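Local coordinates for protein DNA primase (Helicobacter pylori, PDB 4EHS) that synthesises the short RNA primers used by DNA polymerase during DNA replication and, through its C-terminal domain, binds the replicative helicase DnaB, whose activity it stimulates, at residues Y40-R45 with V81-D86. Numbering follows the deposited sequence.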
loop_
_atom_site.group_PDB
_atom_site.type_symbol
_atom_site.label_atom_id
_atom_site.label_comp_id
_atom_site.label_asym_id
_atom_site.label_seq_id
_atom_site.Cartn_x
_atom_site.Cartn_y
_atom_site.Cartn_z
ATOM N N TYR A 40 -10.988 9.931 -14.965
ATOM C CA TYR A 40 -11.582 8.583 -15.017
ATOM C C TYR A 40 -12.327 8.290 -13.708
ATOM O O TYR A 40 -13.454 7.755 -13.738
ATOM C CB TYR A 40 -10.537 7.514 -15.150
ATOM C CG TYR A 40 -10.147 7.171 -16.589
ATOM C CD1 TYR A 40 -10.979 6.393 -17.369
ATOM C CD2 TYR A 40 -8.958 7.636 -17.134
ATOM C CE1 TYR A 40 -10.619 6.032 -18.696
ATOM C CE2 TYR A 40 -8.587 7.298 -18.451
ATOM C CZ TYR A 40 -9.464 6.526 -19.251
ATOM O OH TYR A 40 -9.113 6.179 -20.539
ATOM N N LEU A 41 -11.685 8.552 -12.565
ATOM C CA LEU A 41 -12.382 8.345 -11.245
ATOM C C LEU A 41 -13.639 9.211 -11.077
ATOM O O LEU A 41 -14.628 8.767 -10.455
ATOM C CB LEU A 41 -11.433 8.674 -10.089
ATOM C CG LEU A 41 -10.061 8.013 -10.271
ATOM C CD1 LEU A 41 -9.307 8.425 -9.020
ATOM C CD2 LEU A 41 -10.028 6.477 -10.370
ATOM N N LEU A 42 -13.624 10.415 -11.618
ATOM C CA LEU A 42 -14.825 11.260 -11.566
ATOM C C LEU A 42 -15.963 10.687 -12.422
ATOM O O LEU A 42 -17.174 10.878 -12.090
ATOM C CB LEU A 42 -14.473 12.679 -12.062
ATOM C CG LEU A 42 -13.748 13.505 -10.987
ATOM C CD1 LEU A 42 -13.132 14.720 -11.743
ATOM C CD2 LEU A 42 -14.695 14.024 -9.872
ATOM N N GLU A 43 -15.619 10.119 -13.563
ATOM C CA GLU A 43 -16.662 9.641 -14.502
ATOM C C GLU A 43 -17.197 8.283 -14.080
ATOM O O GLU A 43 -18.359 7.938 -14.381
ATOM C CB GLU A 43 -16.156 9.541 -15.932
ATOM C CG GLU A 43 -15.864 10.961 -16.450
ATOM C CD GLU A 43 -16.410 11.298 -17.835
ATOM O OE1 GLU A 43 -17.015 10.430 -18.499
ATOM O OE2 GLU A 43 -16.069 12.427 -18.336
ATOM N N ASP A 44 -16.351 7.479 -13.394
ATOM C CA ASP A 44 -16.812 6.141 -13.034
ATOM C C ASP A 44 -16.287 5.827 -11.631
ATOM O O ASP A 44 -15.146 5.489 -11.459
ATOM C CB ASP A 44 -16.422 5.096 -14.081
ATOM C CG ASP A 44 -17.028 3.691 -13.771
ATOM O OD1 ASP A 44 -17.447 3.430 -12.631
ATOM O OD2 ASP A 44 -17.029 2.916 -14.683
ATOM N N ARG A 45 -17.143 5.998 -10.632
ATOM C CA ARG A 45 -16.646 5.943 -9.233
ATOM C C ARG A 45 -16.242 4.518 -8.911
ATOM O O ARG A 45 -15.472 4.319 -7.948
ATOM C CB ARG A 45 -17.656 6.480 -8.217
ATOM C CG ARG A 45 -16.981 7.150 -6.989
ATOM C CD ARG A 45 -17.931 8.031 -6.130
ATOM N NE ARG A 45 -17.430 8.293 -4.776
ATOM C CZ ARG A 45 -16.552 9.261 -4.433
ATOM N NH1 ARG A 45 -16.049 10.094 -5.341
ATOM N NH2 ARG A 45 -16.144 9.377 -3.166
ATOM N N VAL A 81 -14.755 20.348 -9.863
ATOM C CA VAL A 81 -15.695 20.773 -10.909
ATOM C C VAL A 81 -14.927 21.123 -12.201
ATOM O O VAL A 81 -15.259 20.659 -13.303
ATOM C CB VAL A 81 -16.598 21.939 -10.408
ATOM C CG1 VAL A 81 -17.315 22.647 -11.571
ATOM C CG2 VAL A 81 -17.559 21.408 -9.329
ATOM N N ALA A 82 -13.844 21.876 -12.060
ATOM C CA ALA A 82 -13.119 22.322 -13.238
ATOM C C ALA A 82 -12.492 21.118 -13.968
ATOM O O ALA A 82 -12.449 21.054 -15.220
ATOM C CB ALA A 82 -12.042 23.309 -12.839
ATOM N N LEU A 83 -11.989 20.162 -13.192
ATOM C CA LEU A 83 -11.428 18.999 -13.822
ATOM C C LEU A 83 -12.530 18.158 -14.521
ATOM O O LEU A 83 -12.317 17.627 -15.608
ATOM C CB LEU A 83 -10.659 18.202 -12.730
ATOM C CG LEU A 83 -10.003 16.891 -13.049
ATOM C CD1 LEU A 83 -9.030 17.072 -14.192
ATOM C CD2 LEU A 83 -9.278 16.383 -11.815
ATOM N N LEU A 84 -13.725 18.083 -13.922
ATOM C CA LEU A 84 -14.790 17.256 -14.449
ATOM C C LEU A 84 -15.283 17.874 -15.763
ATOM O O LEU A 84 -15.823 17.159 -16.644
ATOM C CB LEU A 84 -15.947 17.170 -13.425
ATOM C CG LEU A 84 -17.105 16.189 -13.743
ATOM C CD1 LEU A 84 -18.070 16.732 -14.797
ATOM C CD2 LEU A 84 -16.698 14.758 -14.109
ATOM N N LEU A 85 -15.065 19.180 -15.868
ATOM C CA LEU A 85 -15.501 20.019 -16.990
ATOM C C LEU A 85 -14.454 20.226 -18.112
ATOM O O LEU A 85 -14.811 20.546 -19.222
ATOM C CB LEU A 85 -15.866 21.405 -16.469
ATOM C CG LEU A 85 -17.292 21.833 -16.064
ATOM C CD1 LEU A 85 -17.944 20.954 -14.983
ATOM C CD2 LEU A 85 -17.278 23.308 -15.648
ATOM N N ASP A 86 -13.170 20.084 -17.789
ATOM C CA ASP A 86 -12.044 20.145 -18.735
ATOM C C ASP A 86 -12.366 19.419 -20.063
ATOM O O ASP A 86 -12.637 18.219 -20.105
ATOM C CB ASP A 86 -10.808 19.499 -18.045
ATOM C CG ASP A 86 -9.504 19.817 -18.712
ATOM O OD1 ASP A 86 -9.462 20.000 -19.930
ATOM O OD2 ASP A 86 -8.459 19.784 -18.046
#
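In the all-helical helicase-binding domain of this primase, the last turn of helix 30-43 meets the last turn of helix 78-85 through three leucines, a compact example of two helix ends meeting through apolar side chains, with the polar bonds left to a neighbouring arginine. L42 points at the other helix and enters between L83 and L84. Its CB touches CD2 of L84 at 3.7 Å, while further out its CD1 reaches CG of L83 at 4.0 Å and lies 4.1 Å from CB of L84. The same methyl comes within 4.1 Å of the backbone N of L84, so it also nears the backbone there. With CG of L84 anti to the backbone N (chi1 -173°), the second torsion (-77°) turns CD2 to the base of L42, though the side chain does not start out in that direction. L83 lies deeper, its side chain buried and slanting across that of L42, and it also packs on K35 and I38 of helix 30-43. No hydrogen bond crosses between the two segments, and together they bury a modest 172 Å². The polar link comes from just before segment 40-45: R39 donates through NH1 to the carbonyl oxygens of L83 and D86, at the C-terminal end of helix 78-85, while its NE pairs with OE2 of E43 on its own helix in a salt bridge. L70 also packs on L42, so the ends of helices 30-43 and 78-85 meet beside helix 64-71 in the all-helical DnaB-binding domain.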